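Local atomic coordinates of probable thiosulfate sulfurtransferase (Thermus thermophilus, PDB entry 2EG4), a protein that is probably a sulfurtransferase of the rhodanese family, with thiosulfate as its likely sulfur donor, and binds a zinc ion. Residues 216-219 with 220-224; 13-16 with 17-20; 199-202 with 203-207. All blocks are in the same frame, centred on the assembly; numbering follows the deposited sequence.

All three are local contacts along one helix, each joined by i-to-i+4 backbone bonds, yet their side chains suit different places. Contact 2 lies in the first rhodanese-like domain, contacts 1 and 3 together in the second, and none touches another: the nearest atoms of contacts 1 and 3 are about 10 Å apart. Contact 1 is buried and ties helix 217-223 to zinc. Contact 3, partly buried on helix 195-206, is mainly apolar, with an arginine stem passing over the face of a phenylalanine. Contact 2, on the short helix 15-20, is a surface contact where charge dominates: a salt bridge, a sulfate ion and a proline-rich start.

Contact 1 (216-219 with 220-224); sequences GSMH and EWLQE. With ZN (zinc ion), chain C.
The imidazole of His219 carries water 1 on one face, 3.6 Å above its plane and over its centre, while CG of Gln223 stands obliquely to the ring, 4.0 Å from NE2 of His219. That water ties the turn together, donating to His219 O at 2.8 Å and accepting from Gln223 NE2 at 2.7 Å; the Gln223 amide and the imidazole are 27° apart in plane. ND1 of His219 binds zinc at 2.1 Å; with CG anti to the backbone N (chi1 -172°), the ring swings off the helix toward the metal, whose other ligands are Cys151, Cys152 and His192. The second flat group, the Trp221 indole, meets Met218 obliquely: Met218 CE lies 3.8 Å from Trp221 CD1, and Met218 SD is 5.1 Å from the centroid of the five-membered ring, a Met-aromatic contact. Trp221 NE1 is satisfied by Pro227 O. Four i-to-i+4 bonds join the segments; Gln223 N reaches His219 O at 3.0 Å, whereas Glu220 N stands above the carbonyl plane of Gly216. The Glu220 carboxylate turns to Tyr214 OH and to Leu38 N, the latter in the N-terminal half of the chain. Helix 217-223 thus presents one ligand of a two-cysteine, two-histidine zinc site, next to the loop after strand 186-190 where the rhodanese fold usually places its active-site loop.

Contact 2 (13-16 with 17-20); sequences RPRP and AYEA. With SO4 (sulfate ion), chain F.
Arg15 and Glu19 pair one turn apart on helix 15-20, the helix of the beta-alpha-beta unit that joins strand 8-11 to strand 27-28 in the first rhodanese-like domain. Arg15 NH1 donates to Glu19 OE2 at 2.7 Å in a nearly straight salt bridge (164°). The carboxylate receives it on the anti lone pair of OE2, in the plane of the guanidinium, although the two planes are 57° apart. A bend at chi3 (-88°) of Arg15 turns its other N-H groups to a sulfate ion, probably from the crystallisation liquor: Arg15 NE bonds sulfate O1 at 2.7 Å, and Arg15 NH2 bonds sulfate O4 at 2.9 Å. Both anions therefore meet the guanidinium at its edge, which fixes its rotation; NH2 also pairs with Glu105, and His28 is a further donor to the sulfate. On another side Arg13 reaches forward over the first turn, one guanidinium face lying over the backbone of Ala17 and Tyr18. Water 2 bridges here, accepting from Arg13 NH1 at 3.0 Å and donating to Ala17 O at 2.9 Å, while Arg13 NH2 is held by Asp11 and Gly21 O. Pro14 occupies the N-cap, its carbonyl taking Tyr18 N at 3.1 Å. Pro16 lies in the first turn, where a backbone N-H has no helical acceptor to find, so its missing hydrogen costs no helical bond. Tyr18 is buried, its hydroxyl bonded to Ala26 O. The arrangement is that of a proline-initiated surface helix carrying an i-to-i+4 salt bridge.

Contact 3 (199-202 with 203-207); sequences VAFF and VLRSL
Val199 to Ser206 form the closing turns of helix 195-206, and Leu207 leaves it; four i-to-i+4 bonds cross between the segments, the first from Val203 N to Val199 O. The tightest, Leu204 N to Ala200 O, measures 2.8 Å; the last, Ser206 N to Phe202 O, is 3.1 Å and less straight (149°). Ser206 OG turns back on the helix and donates to Val203 O at 2.6 Å. In the main side-chain pair Arg205, with CG anti to its own carbonyl carbon and the chain bent at chi2, crosses the Phe201 face: Arg205 CG sits 4.3 Å from the Phe201 centroid and 8° off its normal, a CH-pi contact. Farther out Arg205 NE comes within 3.7 Å of Phe201 CE1, the guanidinium leaning 26° from the ring plane with Phe201 CZ over one of its faces. NE is spent on Ala211 O of strand 210-213. Phe202 brings its own ring face to Phe201 CD2, and Val199 CG1 touches Val203 CG2 loosely at 4.4 Å. A leucine in place of Arg205 would probably leave Ala211 O without its N-H partner and remove the polar tie between helix and strand. The chemistry implies an arginine held by its aliphatic stem on an aromatic face, its polar end joining helix 195-206 to the next strand of the beta-alpha-beta unit.

Contact 1 (216-219 with 220-224)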
loop_
_atom_site.group_PDB
_atom_site.type_symbol
_atom_site.label_atom_id
_atom_site.label_comp_id
_atom_site.label_asym_id
_atom_site.label_seq_id
_atom_site.Cartn_x
_atom_site.Cartn_y
_atom_site.Cartn_z
ATOM N N GLY A 216 -6.036 -7.826 -1.491
ATOM C CA GLY A 216 -7.027 -8.555 -0.702
ATOM C C GLY A 216 -6.377 -9.251 0.472
ATOM O O GLY A 216 -6.919 -9.330 1.608
ATOM N N SER A 217 -5.184 -9.766 0.201
ATOM C CA SER A 217 -4.368 -10.453 1.193
ATOM C C SER A 217 -5.083 -11.577 1.933
ATOM O O SER A 217 -6.084 -12.111 1.453
ATOM C CB SER A 217 -3.787 -9.458 2.203
ATOM O OG SER A 217 -2.576 -8.897 1.719
ATOM N N MET A 218 -4.546 -11.949 3.095
ATOM C CA MET A 218 -5.100 -13.057 3.887
ATOM C C MET A 218 -6.570 -12.897 4.315
ATOM O O MET A 218 -7.310 -13.883 4.402
ATOM C CB MET A 218 -4.208 -13.300 5.117
ATOM C CG MET A 218 -4.062 -14.762 5.517
ATOM S SD MET A 218 -3.331 -15.835 4.208
ATOM C CE MET A 218 -4.147 -17.347 4.643
ATOM N N HIS A 219 -7.010 -11.673 4.582
ATOM C CA HIS A 219 -8.410 -11.498 4.953
ATOM C C HIS A 219 -9.301 -11.985 3.806
ATOM O O HIS A 219 -10.198 -12.809 4.012
ATOM C CB HIS A 219 -8.719 -10.026 5.277
ATOM C CG HIS A 219 -10.091 -9.814 5.837
ATOM N ND1 HIS A 219 -10.369 -9.906 7.184
ATOM C CD2 HIS A 219 -11.274 -9.559 5.226
ATOM C CE1 HIS A 219 -11.662 -9.717 7.380
ATOM N NE2 HIS A 219 -12.233 -9.506 6.210
ATOM N N GLU A 220 -9.047 -11.509 2.588
ATOM C CA GLU A 220 -9.870 -11.941 1.470
ATOM C C GLU A 220 -9.713 -13.431 1.221
ATOM O O GLU A 220 -10.691 -14.135 1.015
ATOM C CB GLU A 220 -9.501 -11.202 0.197
ATOM C CG GLU A 220 -10.314 -11.696 -0.978
ATOM C CD GLU A 220 -9.852 -11.127 -2.281
ATOM O OE1 GLU A 220 -8.619 -11.091 -2.515
ATOM O OE2 GLU A 220 -10.722 -10.732 -3.090
ATOM N N TRP A 221 -8.472 -13.907 1.264
ATOM C CA TRP A 221 -8.185 -15.315 1.001
ATOM C C TRP A 221 -9.028 -16.225 1.884
ATOM O O TRP A 221 -9.593 -17.213 1.413
ATOM C CB TRP A 221 -6.681 -15.588 1.202
ATOM C CG TRP A 221 -6.226 -16.975 0.758
ATOM C CD1 TRP A 221 -6.206 -18.123 1.506
ATOM C CD2 TRP A 221 -5.722 -17.336 -0.540
ATOM N NE1 TRP A 221 -5.718 -19.180 0.749
ATOM C CE2 TRP A 221 -5.417 -18.723 -0.507
ATOM C CE3 TRP A 221 -5.498 -16.625 -1.723
ATOM C CZ2 TRP A 221 -4.899 -19.408 -1.621
ATOM C CZ3 TRP A 221 -4.980 -17.298 -2.830
ATOM C CH2 TRP A 221 -4.684 -18.678 -2.769
ATOM N N LEU A 222 -9.134 -15.884 3.161
ATOM C CA LEU A 222 -9.931 -16.692 4.081
ATOM C C LEU A 222 -11.436 -16.506 3.858
ATOM O O LEU A 222 -12.193 -17.466 3.931
ATOM C CB LEU A 222 -9.576 -16.354 5.531
ATOM C CG LEU A 222 -8.182 -16.829 5.977
ATOM C CD1 LEU A 222 -7.878 -16.325 7.384
ATOM C CD2 LEU A 222 -8.124 -18.370 5.930
ATOM N N GLN A 223 -11.874 -15.283 3.576
ATOM C CA GLN A 223 -13.304 -15.075 3.337
ATOM C C GLN A 223 -13.771 -15.919 2.151
ATOM O O GLN A 223 -14.888 -16.435 2.135
ATOM C CB GLN A 223 -13.592 -13.593 3.081
ATOM C CG GLN A 223 -13.532 -12.744 4.347
ATOM C CD GLN A 223 -14.439 -13.292 5.454
ATOM O OE1 GLN A 223 -15.617 -13.584 5.218
ATOM N NE2 GLN A 223 -13.896 -13.423 6.663
ATOM N N GLU A 224 -12.896 -16.077 1.162
ATOM C CA GLU A 224 -13.206 -16.846 -0.039
ATOM C C GLU A 224 -13.174 -18.361 0.179
ATOM O O GLU A 224 -13.646 -19.116 -0.660
ATOM C CB GLU A 224 -12.225 -16.483 -1.154
ATOM C CG GLU A 224 -12.468 -15.106 -1.784
ATOM C CD GLU A 224 -13.739 -15.099 -2.609
ATOM O OE1 GLU A 224 -13.939 -16.041 -3.398
ATOM O OE2 GLU A 224 -14.536 -14.150 -2.483
HETATM ZN ZN ZN C . -9.116 -10.389 8.844
HETATM O O HOH W 1 -11.159 -13.339 6.582
#

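Contact 2 (13-16 with 17-20)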
loop_
_atom_site.group_PDB
_atom_site.type_symbol
_atom_site.label_atom_id
_atom_site.label_comp_id
_atom_site.label_asym_id
_atom_site.label_seq_id
_atom_site.Cartn_x
_atom_site.Cartn_y
_atom_site.Cartn_z
ATOM N N ARG A 13 -0.795 10.977 8.292
ATOM C CA ARG A 13 -0.765 10.851 9.742
ATOM C C ARG A 13 -2.174 10.894 10.317
ATOM O O ARG A 13 -3.127 11.276 9.635
ATOM C CB ARG A 13 0.048 12.008 10.348
ATOM C CG ARG A 13 1.502 12.020 9.886
ATOM C CD ARG A 13 2.226 13.247 10.481
ATOM N NE ARG A 13 1.627 14.489 9.969
ATOM C CZ ARG A 13 1.741 15.679 10.561
ATOM N NH1 ARG A 13 2.430 15.802 11.697
ATOM N NH2 ARG A 13 1.159 16.746 10.031
ATOM N N PRO A 14 -2.326 10.487 11.585
ATOM C CA PRO A 14 -3.650 10.525 12.212
ATOM C C PRO A 14 -4.138 11.988 12.214
ATOM O O PRO A 14 -3.333 12.944 12.256
ATOM C CB PRO A 14 -3.377 9.996 13.619
ATOM C CG PRO A 14 -2.257 9.024 13.398
ATOM C CD PRO A 14 -1.349 9.783 12.436
ATOM N N ARG A 15 -5.451 12.177 12.176
ATOM C CA ARG A 15 -6.000 13.522 12.129
ATOM C C ARG A 15 -5.491 14.482 13.206
ATOM O O ARG A 15 -5.250 15.647 12.914
ATOM C CB ARG A 15 -7.543 13.470 12.133
ATOM C CG ARG A 15 -8.216 14.844 12.082
ATOM C CD ARG A 15 -9.635 14.754 11.500
ATOM N NE ARG A 15 -9.644 14.873 10.040
ATOM C CZ ARG A 15 -9.441 16.011 9.375
ATOM N NH1 ARG A 15 -9.218 17.140 10.036
ATOM N NH2 ARG A 15 -9.452 16.018 8.043
ATOM N N PRO A 16 -5.332 14.022 14.457
ATOM C CA PRO A 16 -4.839 14.932 15.501
ATOM C C PRO A 16 -3.515 15.585 15.105
ATOM O O PRO A 16 -3.323 16.789 15.261
ATOM C CB PRO A 16 -4.671 14.015 16.709
ATOM C CG PRO A 16 -5.774 13.026 16.527
ATOM C CD PRO A 16 -5.695 12.712 15.032
ATOM N N ALA A 17 -2.602 14.770 14.597
ATOM C CA ALA A 17 -1.301 15.270 14.175
ATOM C C ALA A 17 -1.475 16.238 13.013
ATOM O O ALA A 17 -0.849 17.291 12.964
ATOM C CB ALA A 17 -0.406 14.113 13.772
ATOM N N TYR A 18 -2.310 15.863 12.053
ATOM C CA TYR A 18 -2.572 16.724 10.912
ATOM C C TYR A 18 -3.095 18.093 11.394
ATOM O O TYR A 18 -2.644 19.142 10.937
ATOM C CB TYR A 18 -3.626 16.073 10.022
ATOM C CG TYR A 18 -4.063 16.933 8.859
ATOM C CD1 TYR A 18 -3.296 17.024 7.697
ATOM C CD2 TYR A 18 -5.275 17.623 8.902
ATOM C CE1 TYR A 18 -3.729 17.772 6.596
ATOM C CE2 TYR A 18 -5.707 18.387 7.806
ATOM C CZ TYR A 18 -4.933 18.453 6.665
ATOM O OH TYR A 18 -5.315 19.222 5.579
ATOM N N GLU A 19 -4.045 18.058 12.322
ATOM C CA GLU A 19 -4.634 19.287 12.834
ATOM C C GLU A 19 -3.664 20.145 13.648
ATOM O O GLU A 19 -3.826 21.375 13.740
ATOM C CB GLU A 19 -5.900 18.942 13.631
ATOM C CG GLU A 19 -7.049 18.595 12.672
ATOM C CD GLU A 19 -8.346 18.231 13.370
ATOM O OE1 GLU A 19 -8.505 18.578 14.554
ATOM O OE2 GLU A 19 -9.212 17.605 12.723
ATOM N N ALA A 20 -2.647 19.508 14.219
ATOM C CA ALA A 20 -1.648 20.224 15.009
ATOM C C ALA A 20 -0.698 21.020 14.105
ATOM O O ALA A 20 -0.006 21.946 14.558
ATOM C CB ALA A 20 -0.863 19.230 15.868
HETATM S S SO4 F . -10.571 12.564 7.486
HETATM O O1 SO4 F . -10.206 12.451 8.936
HETATM O O2 SO4 F . -10.552 11.202 6.857
HETATM O O3 SO4 F . -11.945 13.152 7.364
HETATM O O4 SO4 F . -9.583 13.450 6.787
HETATM O O HOH W 2 1.856 18.027 13.582
#

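Contact 3 (199-202 with 203-207)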
loop_
_atom_site.group_PDB
_atom_site.type_symbol
_atom_site.label_atom_id
_atom_site.label_comp_id
_atom_site.label_asym_id
_atom_site.label_seq_id
_atom_site.Cartn_x
_atom_site.Cartn_y
_atom_site.Cartn_z
ATOM N N VAL A 199 4.327 -1.727 1.935
ATOM C CA VAL A 199 5.641 -1.212 2.319
ATOM C C VAL A 199 6.705 -2.008 1.562
ATOM O O VAL A 199 7.618 -1.443 0.972
ATOM C CB VAL A 199 5.898 -1.359 3.846
ATOM C CG1 VAL A 199 7.336 -0.871 4.167
ATOM C CG2 VAL A 199 4.920 -0.512 4.643
ATOM N N ALA A 200 6.567 -3.328 1.573
ATOM C CA ALA A 200 7.532 -4.191 0.876
ATOM C C ALA A 200 7.477 -3.934 -0.623
ATOM O O ALA A 200 8.504 -4.000 -1.321
ATOM C CB ALA A 200 7.231 -5.632 1.184
ATOM N N PHE A 201 6.276 -3.621 -1.112
ATOM C CA PHE A 201 6.046 -3.325 -2.518
ATOM C C PHE A 201 6.928 -2.148 -2.924
ATOM O O PHE A 201 7.713 -2.255 -3.862
ATOM C CB PHE A 201 4.553 -2.996 -2.745
ATOM C CG PHE A 201 4.235 -2.414 -4.107
ATOM C CD1 PHE A 201 3.954 -3.237 -5.192
ATOM C CD2 PHE A 201 4.175 -1.038 -4.283
ATOM C CE1 PHE A 201 3.611 -2.705 -6.431
ATOM C CE2 PHE A 201 3.836 -0.485 -5.533
ATOM C CZ PHE A 201 3.552 -1.327 -6.608
ATOM N N PHE A 202 6.816 -1.026 -2.214
ATOM C CA PHE A 202 7.629 0.143 -2.545
ATOM C C PHE A 202 9.132 -0.041 -2.361
ATOM O O PHE A 202 9.920 0.476 -3.165
ATOM C CB PHE A 202 7.145 1.364 -1.757
ATOM C CG PHE A 202 5.867 1.917 -2.276
ATOM C CD1 PHE A 202 5.819 2.494 -3.545
ATOM C CD2 PHE A 202 4.696 1.819 -1.530
ATOM C CE1 PHE A 202 4.625 2.961 -4.068
ATOM C CE2 PHE A 202 3.496 2.281 -2.042
ATOM C CZ PHE A 202 3.455 2.854 -3.316
ATOM N N VAL A 203 9.531 -0.770 -1.327
ATOM C CA VAL A 203 10.946 -1.009 -1.086
ATOM C C VAL A 203 11.512 -1.846 -2.222
ATOM O O VAL A 203 12.534 -1.490 -2.824
ATOM C CB VAL A 203 11.184 -1.778 0.233
ATOM C CG1 VAL A 203 12.671 -2.198 0.340
ATOM C CG2 VAL A 203 10.801 -0.902 1.416
ATOM N N LEU A 204 10.839 -2.956 -2.523
ATOM C CA LEU A 204 11.308 -3.840 -3.581
ATOM C C LEU A 204 11.372 -3.119 -4.923
ATOM O O LEU A 204 12.338 -3.284 -5.673
ATOM C CB LEU A 204 10.411 -5.077 -3.690
ATOM C CG LEU A 204 10.554 -6.104 -2.565
ATOM C CD1 LEU A 204 9.544 -7.224 -2.732
ATOM C CD2 LEU A 204 11.972 -6.682 -2.582
ATOM N N ARG A 205 10.347 -2.334 -5.235
ATOM C CA ARG A 205 10.319 -1.604 -6.497
ATOM C C ARG A 205 11.500 -0.649 -6.597
ATOM O O ARG A 205 12.095 -0.492 -7.674
ATOM C CB ARG A 205 8.990 -0.844 -6.651
ATOM C CG ARG A 205 7.827 -1.771 -6.992
ATOM C CD ARG A 205 7.208 -1.448 -8.336
ATOM N NE ARG A 205 6.411 -2.562 -8.849
ATOM C CZ ARG A 205 5.795 -2.563 -10.027
ATOM N NH1 ARG A 205 5.880 -1.498 -10.826
ATOM N NH2 ARG A 205 5.093 -3.623 -10.408
ATOM N N SER A 206 11.860 -0.026 -5.480
ATOM C CA SER A 206 12.983 0.904 -5.491
ATOM C C SER A 206 14.296 0.159 -5.722
ATOM O O SER A 206 15.288 0.767 -6.127
ATOM C CB SER A 206 13.068 1.686 -4.182
ATOM O OG SER A 206 13.569 0.888 -3.123
ATOM N N LEU A 207 14.310 -1.146 -5.457
ATOM C CA LEU A 207 15.520 -1.935 -5.666
ATOM C C LEU A 207 15.489 -2.610 -7.031
ATOM O O LEU A 207 16.363 -3.413 -7.352
ATOM C CB LEU A 207 15.689 -2.975 -4.557
ATOM C CG LEU A 207 15.945 -2.382 -3.164
ATOM C CD1 LEU A 207 15.832 -3.463 -2.099
ATOM C CD2 LEU A 207 17.330 -1.714 -3.136
#